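Local atomic coordinates of prepilin (Salmonella typhi, PDB entry 3FHV), a protein that probably assembles, as the major subunit PilS, into the type IVb pilus through which the typhoid bacterium contacts the host chloride channel CFTR. Residues 12-17 / 71-76; 20-25 / 87-92; 99-104 / 146-151; 106-111 / 150-155; 122-127 / 135-140. All blocks are in the same frame, centred on the assembly; numbering follows the deposited sequence.

Interaction 1 of 5, residues 12-17 / 71-76; sequences TNYQTL and GQIVVA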
# COMPACT_ATOMS: atom_id res chain seq x y z
N THR A 12 -7.72 -4.93 -4.61
CA THR A 12 -6.58 -4.07 -4.35
C THR A 12 -5.83 -4.54 -3.10
O THR A 12 -4.59 -4.46 -3.05
CB THR A 12 -7.04 -2.61 -4.15
OG1 THR A 12 -7.70 -2.17 -5.34
CG2 THR A 12 -5.84 -1.69 -3.86
N ASN A 13 -6.56 -5.05 -2.12
CA ASN A 13 -5.94 -5.52 -0.88
C ASN A 13 -5.04 -6.72 -1.14
O ASN A 13 -3.92 -6.77 -0.63
CB ASN A 13 -7.00 -5.88 0.18
CG ASN A 13 -7.50 -4.66 0.94
OD1 ASN A 13 -6.80 -3.66 1.04
ND2 ASN A 13 -8.70 -4.76 1.49
N TYR A 14 -5.52 -7.69 -1.92
CA TYR A 14 -4.71 -8.86 -2.20
C TYR A 14 -3.51 -8.51 -3.07
O TYR A 14 -2.42 -9.02 -2.88
CB TYR A 14 -5.55 -9.95 -2.89
CG TYR A 14 -6.70 -10.43 -2.03
CD1 TYR A 14 -6.50 -10.81 -0.70
CD2 TYR A 14 -8.00 -10.45 -2.54
CE1 TYR A 14 -7.57 -11.19 0.11
CE2 TYR A 14 -9.07 -10.83 -1.74
CZ TYR A 14 -8.85 -11.19 -0.42
OH TYR A 14 -9.91 -11.52 0.38
N GLN A 15 -3.72 -7.62 -4.04
CA GLN A 15 -2.64 -7.24 -4.93
C GLN A 15 -1.53 -6.52 -4.18
O GLN A 15 -0.34 -6.82 -4.38
CB GLN A 15 -3.18 -6.38 -6.08
CG GLN A 15 -4.00 -7.18 -7.10
CD GLN A 15 -4.71 -6.32 -8.12
OE1 GLN A 15 -4.38 -5.15 -8.29
NE2 GLN A 15 -5.69 -6.89 -8.81
N THR A 16 -1.90 -5.58 -3.31
CA THR A 16 -0.91 -4.84 -2.55
C THR A 16 -0.23 -5.73 -1.50
O THR A 16 0.97 -5.59 -1.26
CB THR A 16 -1.52 -3.58 -1.87
OG1 THR A 16 -2.68 -3.94 -1.12
CG2 THR A 16 -1.90 -2.54 -2.91
N LEU A 17 -1.00 -6.62 -0.87
CA LEU A 17 -0.45 -7.53 0.13
C LEU A 17 0.62 -8.38 -0.55
O LEU A 17 1.69 -8.62 0.01
CB LEU A 17 -1.55 -8.43 0.72
CG LEU A 17 -1.11 -9.49 1.75
CD1 LEU A 17 -0.44 -8.83 2.94
CD2 LEU A 17 -2.32 -10.32 2.19
N GLY A 71 -13.88 -14.09 6.72
CA GLY A 71 -13.14 -15.30 6.41
C GLY A 71 -11.67 -15.00 6.65
O GLY A 71 -11.21 -13.88 6.40
N GLN A 72 -10.90 -15.98 7.11
CA GLN A 72 -9.49 -15.73 7.38
C GLN A 72 -8.63 -15.62 6.12
O GLN A 72 -8.88 -16.28 5.12
CB GLN A 72 -8.93 -16.82 8.31
CG GLN A 72 -7.50 -16.55 8.76
CD GLN A 72 -7.02 -17.47 9.87
OE1 GLN A 72 -7.54 -18.57 10.05
NE2 GLN A 72 -6.00 -17.03 10.60
N ILE A 73 -7.63 -14.74 6.19
CA ILE A 73 -6.67 -14.55 5.10
C ILE A 73 -5.34 -15.03 5.67
O ILE A 73 -4.96 -14.63 6.77
CB ILE A 73 -6.50 -13.06 4.70
CG1 ILE A 73 -7.82 -12.49 4.15
CG2 ILE A 73 -5.40 -12.93 3.62
CD1 ILE A 73 -7.77 -10.99 3.93
N VAL A 74 -4.65 -15.90 4.95
CA VAL A 74 -3.36 -16.40 5.41
C VAL A 74 -2.31 -16.34 4.30
O VAL A 74 -2.56 -16.79 3.17
CB VAL A 74 -3.46 -17.86 5.91
CG1 VAL A 74 -2.09 -18.30 6.45
CG2 VAL A 74 -4.53 -17.98 6.99
N VAL A 75 -1.16 -15.76 4.62
CA VAL A 75 -0.04 -15.67 3.69
C VAL A 75 0.90 -16.75 4.19
O VAL A 75 1.34 -16.71 5.34
CB VAL A 75 0.67 -14.30 3.78
CG1 VAL A 75 1.89 -14.29 2.85
CG2 VAL A 75 -0.30 -13.19 3.38
N ALA A 76 1.21 -17.71 3.34
CA ALA A 76 2.05 -18.82 3.76
C ALA A 76 3.13 -19.19 2.74
O ALA A 76 2.95 -19.03 1.54
CB ALA A 76 1.19 -20.04 4.07
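With Tyr14 CG set beside its own backbone N and anti to the carbonyl carbon (chi1 -61°), the phenol ring extends from helix 8-25 toward Ile73 on strand 72-78. Leu17 takes the other choice: its CG is anti to the backbone N (chi1 177°), and the side chain, pointing toward the strand from CB, brings CD2 to Val75. Ile73 answers with CG1 carrying CD1 outward to the tyrosine, while its CG2 branch faces the leucine.

The methyl of Ile73 meets the tyrosine at the rim of the ring and near its plane, CD1 standing 3.8 Å from CE1 of Tyr14, so this is an edge contact and not a CH-pi one. One turn further on, Leu17 CD2 lies 3.7 Å from Val75 CG2, the two side chains sliding past each other in opposite senses. A longer approach of 4.3 Å between Leu17 CD2 and Ile73 CG2 joins the two pairs.

This is the helix-on-sheet packing of the type IV pilin globular domain, in which the N-terminal helix lies against an antiparallel sheet. The short axes of 12-17 and 72-76 run nearly along one another, at 20°, 11.5 Å apart at closest approach, which matches the pairing of Tyr14 with Ile73 and Leu17 with Val75. Ile73 and Val75, two apart on the strand, both point at the helix, whereas Val74 between them points away. All four touching residues are buried. The buried phenol oxygen of Tyr14 is satisfied by a hydrogen bond with Thr93 on strand 88-96, and its ring also meets that of Phe152.

Interaction 2 of 5, residues 20-25 / 87-92; sequences NTIGMM and NGFTIT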
# COMPACT_ATOMS: atom_id res chain seq x y z
N ASN A 20 3.70 -6.20 -1.18
CA ASN A 20 4.41 -5.99 0.08
C ASN A 20 5.17 -7.24 0.50
O ASN A 20 6.29 -7.16 0.98
CB ASN A 20 3.44 -5.59 1.19
CG ASN A 20 2.82 -4.23 0.95
OD1 ASN A 20 3.43 -3.36 0.33
ND2 ASN A 20 1.61 -4.03 1.46
N THR A 21 4.54 -8.39 0.32
CA THR A 21 5.18 -9.65 0.67
C THR A 21 6.41 -9.89 -0.20
O THR A 21 7.45 -10.31 0.31
CB THR A 21 4.18 -10.83 0.53
OG1 THR A 21 3.04 -10.58 1.37
CG2 THR A 21 4.83 -12.14 0.96
N ILE A 22 6.30 -9.64 -1.50
CA ILE A 22 7.44 -9.83 -2.39
C ILE A 22 8.58 -8.91 -1.92
O ILE A 22 9.74 -9.32 -1.88
CB ILE A 22 7.06 -9.51 -3.85
CG1 ILE A 22 6.16 -10.63 -4.39
CG2 ILE A 22 8.31 -9.37 -4.72
CD1 ILE A 22 5.40 -10.28 -5.65
N GLY A 23 8.23 -7.68 -1.55
CA GLY A 23 9.23 -6.74 -1.08
C GLY A 23 9.92 -7.24 0.18
O GLY A 23 11.15 -7.17 0.30
N MET A 24 9.13 -7.76 1.11
CA MET A 24 9.68 -8.29 2.36
C MET A 24 10.56 -9.52 2.13
O MET A 24 11.61 -9.65 2.74
CB MET A 24 8.55 -8.65 3.33
CG MET A 24 9.03 -9.27 4.63
SD MET A 24 7.68 -9.66 5.78
CE MET A 24 7.24 -11.27 5.26
N MET A 25 10.12 -10.42 1.26
CA MET A 25 10.88 -11.63 1.00
C MET A 25 12.23 -11.39 0.34
O MET A 25 13.16 -12.17 0.51
CB MET A 25 10.05 -12.61 0.17
CG MET A 25 8.86 -13.21 0.92
SD MET A 25 9.36 -14.11 2.41
CE MET A 25 9.41 -12.83 3.59
N ASN A 87 11.82 -19.31 -2.26
CA ASN A 87 10.85 -19.76 -3.24
C ASN A 87 9.66 -18.81 -3.26
O ASN A 87 9.84 -17.59 -3.18
CB ASN A 87 10.38 -21.19 -2.92
CG ASN A 87 11.48 -22.21 -3.12
OD1 ASN A 87 12.03 -22.34 -4.22
ND2 ASN A 87 11.80 -22.95 -2.07
N GLY A 88 8.45 -19.35 -3.35
CA GLY A 88 7.28 -18.49 -3.38
C GLY A 88 6.42 -18.57 -2.14
O GLY A 88 6.83 -19.09 -1.10
N PHE A 89 5.21 -18.03 -2.25
CA PHE A 89 4.27 -18.02 -1.15
C PHE A 89 2.88 -17.98 -1.75
O PHE A 89 2.73 -17.79 -2.96
CB PHE A 89 4.49 -16.80 -0.25
CG PHE A 89 4.28 -15.48 -0.94
CD1 PHE A 89 3.03 -14.87 -0.95
CD2 PHE A 89 5.33 -14.85 -1.60
CE1 PHE A 89 2.83 -13.65 -1.60
CE2 PHE A 89 5.15 -13.64 -2.25
CZ PHE A 89 3.89 -13.03 -2.25
N THR A 90 1.87 -18.19 -0.92
CA THR A 90 0.49 -18.15 -1.36
C THR A 90 -0.30 -17.21 -0.46
O THR A 90 0.07 -17.00 0.69
CB THR A 90 -0.20 -19.54 -1.27
OG1 THR A 90 -0.10 -20.03 0.08
CG2 THR A 90 0.43 -20.53 -2.23
N ILE A 91 -1.36 -16.63 -1.01
CA ILE A 91 -2.26 -15.79 -0.23
C ILE A 91 -3.58 -16.51 -0.38
O ILE A 91 -4.12 -16.60 -1.49
CB ILE A 91 -2.41 -14.36 -0.80
CG1 ILE A 91 -1.07 -13.61 -0.73
CG2 ILE A 91 -3.47 -13.59 0.03
CD1 ILE A 91 -1.16 -12.17 -1.22
N THR A 92 -4.09 -17.04 0.73
CA THR A 92 -5.35 -17.77 0.73
C THR A 92 -6.40 -16.92 1.42
O THR A 92 -6.14 -16.33 2.47
CB THR A 92 -5.22 -19.10 1.52
OG1 THR A 92 -4.23 -19.93 0.89
CG2 THR A 92 -6.55 -19.85 1.55
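Thr21 sets its methyl on the ring of Phe89, which rises from strand 88-96 to meet the C-terminal part of helix 8-25. CG2 of Thr21 stands 3.4 Å from the centroid of the Phe89 ring and 9° off the ring normal, which makes this a centred CH-pi contact. With chi1 at -58° the threonine holds CG2 anti to its backbone N, over the ring, and turns OG1 back beside that N, where it is hydrogen-bonded with Leu17 O one turn earlier. The hydroxyl is thereby satisfied within the helix and the apolar branch is given to the aromatic.

Next in sequence, Ile22 comes to the rim of the same ring: its CG1 lies in the ring plane, 3.8 Å from Phe89 CE2, and the two side chains cross at about a right angle. A threonine over the face and an isoleucine at the edge thus embrace one phenylalanine, in the helix-against-sheet layer of the pilin head domain. The ring reaches them with CG between the backbone N and the carbonyl carbon (chi1 62°), and within its own strand Ile91 CG1 also lies at its edge.

Thr21 packs as well on Met39 and Leu43 of helix 36-45, and the ring of Phe89 meets that of Tyr154.

Interaction 3 of 5, residues 99-104 / 146-151; sequences SACVSI and GTNTLV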
# COMPACT_ATOMS: atom_id res chain seq x y z
N SER A 99 -20.42 -13.97 -5.74
CA SER A 99 -20.18 -12.82 -6.59
C SER A 99 -18.75 -12.30 -6.47
O SER A 99 -18.10 -12.03 -7.48
CB SER A 99 -21.17 -11.70 -6.24
OG SER A 99 -20.90 -10.55 -7.03
N ALA A 100 -18.28 -12.16 -5.24
CA ALA A 100 -16.93 -11.67 -4.99
C ALA A 100 -15.89 -12.63 -5.54
O ALA A 100 -14.88 -12.21 -6.09
CB ALA A 100 -16.72 -11.47 -3.49
N CYS A 101 -16.13 -13.93 -5.38
CA CYS A 101 -15.22 -14.94 -5.88
C CYS A 101 -15.00 -14.77 -7.38
O CYS A 101 -13.88 -14.90 -7.88
CB CYS A 101 -15.78 -16.33 -5.58
SG CYS A 101 -14.92 -17.78 -6.28
N VAL A 102 -16.07 -14.49 -8.11
CA VAL A 102 -15.96 -14.32 -9.55
C VAL A 102 -15.19 -13.06 -9.92
O VAL A 102 -14.30 -13.09 -10.77
CB VAL A 102 -17.34 -14.24 -10.22
CG1 VAL A 102 -17.18 -13.94 -11.71
CG2 VAL A 102 -18.08 -15.57 -10.03
N SER A 103 -15.53 -11.94 -9.28
CA SER A 103 -14.85 -10.68 -9.58
C SER A 103 -13.39 -10.67 -9.12
O SER A 103 -12.53 -10.13 -9.81
CB SER A 103 -15.60 -9.52 -8.92
OG SER A 103 -15.55 -9.64 -7.52
N ILE A 104 -13.12 -11.24 -7.96
CA ILE A 104 -11.75 -11.27 -7.45
C ILE A 104 -10.85 -12.21 -8.25
O ILE A 104 -9.72 -11.85 -8.60
CB ILE A 104 -11.73 -11.68 -5.97
CG1 ILE A 104 -12.49 -10.64 -5.13
CG2 ILE A 104 -10.29 -11.79 -5.48
CD1 ILE A 104 -12.76 -11.09 -3.69
N GLY A 146 -20.24 -17.11 2.56
CA GLY A 146 -19.52 -17.51 1.36
C GLY A 146 -18.93 -18.90 1.53
O GLY A 146 -18.56 -19.28 2.64
N THR A 147 -18.82 -19.65 0.44
CA THR A 147 -18.28 -21.00 0.49
C THR A 147 -17.02 -21.19 -0.35
O THR A 147 -16.58 -22.32 -0.53
CB THR A 147 -19.33 -22.04 0.03
OG1 THR A 147 -19.75 -21.74 -1.32
CG2 THR A 147 -20.55 -22.01 0.95
N ASN A 148 -16.43 -20.10 -0.83
CA ASN A 148 -15.25 -20.22 -1.68
C ASN A 148 -13.91 -19.91 -1.02
O ASN A 148 -13.80 -19.00 -0.20
CB ASN A 148 -15.41 -19.32 -2.91
CG ASN A 148 -16.58 -19.73 -3.78
OD1 ASN A 148 -16.55 -20.78 -4.41
ND2 ASN A 148 -17.62 -18.90 -3.81
N THR A 149 -12.91 -20.71 -1.39
CA THR A 149 -11.54 -20.52 -0.91
C THR A 149 -10.73 -20.15 -2.15
O THR A 149 -10.69 -20.90 -3.12
CB THR A 149 -10.94 -21.81 -0.31
OG1 THR A 149 -11.73 -22.24 0.80
CG2 THR A 149 -9.50 -21.58 0.16
N LEU A 150 -10.08 -18.99 -2.13
CA LEU A 150 -9.26 -18.55 -3.25
C LEU A 150 -7.81 -18.57 -2.80
O LEU A 150 -7.50 -18.22 -1.66
CB LEU A 150 -9.65 -17.12 -3.68
CG LEU A 150 -11.04 -16.89 -4.30
CD1 LEU A 150 -11.24 -15.40 -4.61
CD2 LEU A 150 -11.17 -17.71 -5.57
N VAL A 151 -6.92 -19.02 -3.68
CA VAL A 151 -5.50 -19.03 -3.36
C VAL A 151 -4.74 -18.37 -4.50
O VAL A 151 -4.95 -18.68 -5.66
CB VAL A 151 -4.96 -20.47 -3.17
CG1 VAL A 151 -3.50 -20.40 -2.72
CG2 VAL A 151 -5.79 -21.22 -2.15
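Half of the chain's disulfide lies in this contact: Cys101 of helix 98-111, bonded to Cys138, rests on Asn148 and Leu150 at the start of strand 148-154. The sulfur is 3.6 Å from Asn148 CG and 3.8 Å from Leu150 CD2, touching both of the residues that flank Thr149 and point at the helix. Its torsion explains this, for SG lies anti to the backbone N (chi1 173°) and is carried out from the helix toward the sheet.

The sulfur sits over one face of the Asn148 amide, almost directly above CG. The amide makes its polar bonds elsewhere: OD1 accepts from Thr139 N, just after the other half-cystine, and ND2 donates to Val96 O, two bonds that should fix its rotation.

One turn along the helix, Ile104 uses its CG2 branch, 3.8 Å from CD1 of Leu150. The two methyls of Leu150 are therefore divided between the helix residues, CD2 to Cys101 and CD1 to Ile104. Helix and strand segments run in nearly the same direction, 18° apart, with axes 9.4 Å from each other at closest approach. The disulfide joins helix 98-111 to the chain just after helix 131-137, beside the strand; a C-terminal disulfide closing off a variable D-region is characteristic of type IV pilins, and Cys101–Cys138 is consistent with that role.

Interaction 4 of 5, residues 106-111 / 150-155; sequences TGMSRS and LVFNYN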
# COMPACT_ATOMS: atom_id res chain seq x y z
N THR A 106 -11.21 -13.29 -11.36
CA THR A 106 -10.95 -12.77 -12.70
C THR A 106 -10.08 -11.53 -12.63
O THR A 106 -9.21 -11.32 -13.48
CB THR A 106 -12.26 -12.46 -13.46
OG1 THR A 106 -13.05 -11.51 -12.72
CG2 THR A 106 -13.05 -13.74 -13.67
N GLY A 107 -10.29 -10.71 -11.61
CA GLY A 107 -9.49 -9.51 -11.46
C GLY A 107 -8.01 -9.81 -11.26
O GLY A 107 -7.15 -9.16 -11.85
N MET A 108 -7.72 -10.81 -10.43
CA MET A 108 -6.33 -11.20 -10.16
C MET A 108 -5.71 -11.79 -11.43
O MET A 108 -4.51 -11.65 -11.66
CB MET A 108 -6.26 -12.22 -9.01
CG MET A 108 -6.70 -11.68 -7.63
SD MET A 108 -5.70 -10.30 -6.98
CE MET A 108 -4.19 -11.15 -6.56
N SER A 109 -6.53 -12.46 -12.24
CA SER A 109 -6.04 -13.03 -13.49
C SER A 109 -5.62 -11.91 -14.44
O SER A 109 -4.53 -11.93 -15.00
CB SER A 109 -7.14 -13.86 -14.17
OG SER A 109 -6.69 -14.34 -15.43
N ARG A 110 -6.50 -10.92 -14.60
CA ARG A 110 -6.23 -9.78 -15.48
C ARG A 110 -5.07 -8.93 -14.98
O ARG A 110 -4.26 -8.44 -15.78
CB ARG A 110 -7.48 -8.91 -15.62
CG ARG A 110 -8.68 -9.63 -16.20
CD ARG A 110 -9.90 -8.71 -16.30
NE ARG A 110 -11.11 -9.48 -16.59
CZ ARG A 110 -12.33 -8.97 -16.68
NH1 ARG A 110 -12.53 -7.67 -16.49
NH2 ARG A 110 -13.36 -9.76 -16.96
N SER A 111 -5.00 -8.75 -13.67
CA SER A 111 -3.93 -7.98 -13.06
C SER A 111 -2.59 -8.57 -13.52
O SER A 111 -1.58 -7.87 -13.65
CB SER A 111 -4.05 -8.04 -11.54
OG SER A 111 -3.07 -7.22 -10.92
N LEU A 150 -10.08 -18.99 -2.13
CA LEU A 150 -9.26 -18.55 -3.25
C LEU A 150 -7.81 -18.57 -2.80
O LEU A 150 -7.50 -18.22 -1.66
CB LEU A 150 -9.65 -17.12 -3.68
CG LEU A 150 -11.04 -16.89 -4.30
CD1 LEU A 150 -11.24 -15.40 -4.61
CD2 LEU A 150 -11.17 -17.71 -5.57
N VAL A 151 -6.92 -19.02 -3.68
CA VAL A 151 -5.50 -19.03 -3.36
C VAL A 151 -4.74 -18.37 -4.50
O VAL A 151 -4.95 -18.68 -5.66
CB VAL A 151 -4.96 -20.47 -3.17
CG1 VAL A 151 -3.50 -20.40 -2.72
CG2 VAL A 151 -5.79 -21.22 -2.15
N PHE A 152 -3.86 -17.43 -4.15
CA PHE A 152 -3.06 -16.73 -5.13
C PHE A 152 -1.60 -17.11 -4.91
O PHE A 152 -1.04 -16.89 -3.83
CB PHE A 152 -3.27 -15.22 -4.98
CG PHE A 152 -4.72 -14.82 -4.87
CD1 PHE A 152 -5.63 -15.17 -5.87
CD2 PHE A 152 -5.18 -14.11 -3.77
CE1 PHE A 152 -6.98 -14.81 -5.77
CE2 PHE A 152 -6.52 -13.75 -3.65
CZ PHE A 152 -7.42 -14.10 -4.65
N ASN A 153 -0.98 -17.68 -5.94
CA ASN A 153 0.43 -18.05 -5.88
C ASN A 153 1.33 -17.03 -6.56
O ASN A 153 0.85 -16.12 -7.24
CB ASN A 153 0.65 -19.43 -6.50
CG ASN A 153 0.21 -20.55 -5.57
OD1 ASN A 153 -0.95 -20.98 -5.60
ND2 ASN A 153 1.13 -21.04 -4.75
N TYR A 154 2.64 -17.18 -6.39
CA TYR A 154 3.57 -16.08 -6.57
C TYR A 154 5.00 -16.58 -6.73
O TYR A 154 5.58 -17.14 -5.80
CB TYR A 154 3.49 -15.11 -5.38
CG TYR A 154 2.32 -14.16 -5.45
CD1 TYR A 154 2.27 -13.15 -6.40
CD2 TYR A 154 1.26 -14.27 -4.56
CE1 TYR A 154 1.20 -12.27 -6.46
CE2 TYR A 154 0.18 -13.41 -4.62
CZ TYR A 154 0.16 -12.41 -5.57
OH TYR A 154 -0.91 -11.54 -5.63
N ASN A 155 5.56 -16.39 -7.92
CA ASN A 155 6.63 -17.25 -8.42
C ASN A 155 6.48 -18.68 -7.93
O ASN A 155 6.64 -18.96 -6.74
CB ASN A 155 7.99 -16.69 -8.02
CG ASN A 155 8.82 -16.26 -9.21
OD1 ASN A 155 9.85 -15.60 -9.07
ND2 ASN A 155 8.38 -16.65 -10.41
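Met108 curls over the ring of Phe152 and ends against Tyr154, a route that takes a chain bent at both chi2 and chi3. CG of Met108 lies over the face of Phe152, 4.0 Å from the ring centroid and 26° off the normal, displaced toward the rim where Phe152 CE1 is 3.7 Å away. This is a CH-pi contact. The sulfur follows on the same ring: SD stands 4.7 Å above the centroid, almost on the normal at 6°, which makes a Met-aromatic contact, though a distant one.

The bends at chi2 (-62°) and chi3 then bring the terminal methyl round, so that CE of Met108 comes to 3.4 Å from OH of Tyr154. That approach is van der Waals in kind. CE stays near the phenylalanine too, 4.1 Å from Phe152 CG, so CG and CE of the methionine approach different parts of the ring with SD above its centre. Methionine and each aromatic side chain cross at about a right angle.

Met108 belongs to helix 98-111, and Phe152 points at that helix from strand 148-154, the last strand of the pilin domain. Tyr154, two residues further along the chain, brings only its OH to the methionine methyl. The contact is buried and is shared with the N-terminal helix 8-25, whose Leu11 and Gln15 also touch Met108, as does Ile117 of strand 116-119.

Interaction 5 of 5, residues 122-127 / 135-140; sequences NNHTDA and SSECTA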
# COMPACT_ATOMS: atom_id res chain seq x y z
N ASN A 122 -9.75 -26.08 -7.81
CA ASN A 122 -9.35 -25.85 -9.20
C ASN A 122 -8.12 -24.95 -9.25
O ASN A 122 -8.20 -23.77 -8.95
CB ASN A 122 -10.50 -25.20 -9.96
CG ASN A 122 -11.77 -26.03 -9.89
OD1 ASN A 122 -11.88 -27.04 -10.57
ND2 ASN A 122 -12.71 -25.62 -9.05
N ASN A 123 -6.99 -25.53 -9.65
CA ASN A 123 -5.73 -24.78 -9.70
C ASN A 123 -5.33 -24.34 -11.09
O ASN A 123 -4.79 -25.12 -11.89
CB ASN A 123 -4.62 -25.62 -9.07
CG ASN A 123 -3.33 -24.85 -8.90
OD1 ASN A 123 -3.23 -23.68 -9.28
ND2 ASN A 123 -2.32 -25.51 -8.34
N HIS A 124 -5.58 -23.07 -11.39
CA HIS A 124 -5.24 -22.50 -12.69
C HIS A 124 -3.79 -22.04 -12.72
O HIS A 124 -3.49 -20.85 -12.62
CB HIS A 124 -6.17 -21.32 -13.01
CG HIS A 124 -7.62 -21.68 -13.03
ND1 HIS A 124 -8.43 -21.53 -11.93
CD2 HIS A 124 -8.40 -22.19 -14.01
CE1 HIS A 124 -9.66 -21.93 -12.23
NE2 HIS A 124 -9.66 -22.33 -13.49
N THR A 125 -2.88 -23.00 -12.86
CA THR A 125 -1.45 -22.73 -12.80
C THR A 125 -0.96 -21.81 -13.91
O THR A 125 0.16 -21.30 -13.87
CB THR A 125 -0.62 -24.03 -12.82
OG1 THR A 125 -0.85 -24.72 -14.05
CG2 THR A 125 -1.02 -24.93 -11.66
N ASP A 126 -1.80 -21.61 -14.92
CA ASP A 126 -1.43 -20.71 -16.01
C ASP A 126 -1.83 -19.28 -15.64
O ASP A 126 -1.66 -18.35 -16.42
CB ASP A 126 -2.11 -21.13 -17.31
CG ASP A 126 -3.62 -21.13 -17.20
OD1 ASP A 126 -4.15 -20.79 -16.12
OD2 ASP A 126 -4.28 -21.47 -18.21
N ALA A 127 -2.38 -19.12 -14.43
CA ALA A 127 -2.82 -17.83 -13.92
C ALA A 127 -3.88 -17.16 -14.78
O ALA A 127 -4.03 -15.93 -14.78
CB ALA A 127 -1.61 -16.89 -13.75
N SER A 135 -17.42 -18.22 -12.80
CA SER A 135 -18.85 -18.38 -12.56
C SER A 135 -19.20 -19.83 -12.24
O SER A 135 -20.06 -20.12 -11.41
CB SER A 135 -19.66 -17.94 -13.79
OG SER A 135 -19.47 -16.57 -14.06
N SER A 136 -18.53 -20.75 -12.92
CA SER A 136 -18.80 -22.16 -12.72
C SER A 136 -18.12 -22.71 -11.48
O SER A 136 -18.75 -23.39 -10.66
CB SER A 136 -18.38 -22.93 -13.97
OG SER A 136 -18.58 -24.33 -13.82
N GLU A 137 -16.83 -22.42 -11.31
CA GLU A 137 -16.08 -22.93 -10.17
C GLU A 137 -16.40 -22.29 -8.82
O GLU A 137 -16.23 -22.92 -7.79
CB GLU A 137 -14.58 -22.83 -10.44
CG GLU A 137 -14.13 -23.61 -11.65
CD GLU A 137 -12.65 -23.50 -11.87
OE1 GLU A 137 -12.04 -22.59 -11.28
OE2 GLU A 137 -12.09 -24.32 -12.64
N CYS A 138 -16.85 -21.04 -8.82
CA CYS A 138 -17.21 -20.37 -7.58
C CYS A 138 -18.57 -20.92 -7.18
O CYS A 138 -19.50 -20.88 -7.97
CB CYS A 138 -17.32 -18.86 -7.78
SG CYS A 138 -15.75 -17.99 -8.13
N THR A 139 -18.68 -21.42 -5.96
CA THR A 139 -19.93 -22.02 -5.48
C THR A 139 -20.88 -21.05 -4.79
O THR A 139 -20.47 -20.03 -4.24
CB THR A 139 -19.63 -23.21 -4.55
OG1 THR A 139 -18.66 -22.82 -3.56
CG2 THR A 139 -19.07 -24.38 -5.35
N ALA A 140 -22.17 -21.39 -4.82
CA ALA A 140 -23.22 -20.57 -4.22
C ALA A 140 -23.02 -20.36 -2.73
O ALA A 140 -22.42 -21.20 -2.05
CB ALA A 140 -24.57 -21.22 -4.47
O HOH W 1 -15.46 -25.40 -7.70
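Asn122 and Glu137 face each other with CA atoms 7.4 Å apart, the first on edge strand 122-124 and the second in the last turn of helix 131-137, before Cys138 leaves helical geometry. Their side chains approach from opposite directions and overlap flat on flat: the amide of Asn122 and the carboxylate of Glu137 are stacked with planes only 15° apart. CG of Asn122 is 3.3 Å from CD of Glu137.

A water ties the same two residues by another route, donating to Glu137 O at 2.6 Å and accepting a weak bond from Asn122 ND2 at 3.1 Å. That amide nitrogen is also hydrogen-bonded to Ile119 O.

The contact bridges the strand that is outermost within this chain and the short helix leading to the disulfide between Cys101 and Cys138, at the surface of the pilin domain. His124, centre of an inverse gamma turn, brings the edge of its ring to the carboxylate, the two planes 33° apart. NE2 of His124 is 3.3 Å from OE2 of Glu137, while the nearer approach of its ring carbon is modelled too tightly to be trusted. ND1 of His124 is hydrogen-bonded to Ile117 O.

In the fold
The five contacts lie along one antiparallel sheet. Interactions 1 and 2 both use helix 8-25, centres about 10 Å apart, and reach neighbouring strands 72-78 and 88-96; their segments alternate along the chain. Interactions 3 and 4 share helix 98-111 and strand 148-154, with Leu150 and Val151 common to both. Strand 148-154 neighbours 88-96, and the Phe89–Tyr154 and Tyr14–Phe152 ring pairs join the two groups into one buried layer. Interaction 5, on the surface, falls within the chain between the segments of interactions 3 and 4, its centre about 9 Å from interaction 3; the Cys101–Cys138 disulfide ties helix 98-111 to the chain after helix 131-137, whose Glu137 packs on edge strand 122-124.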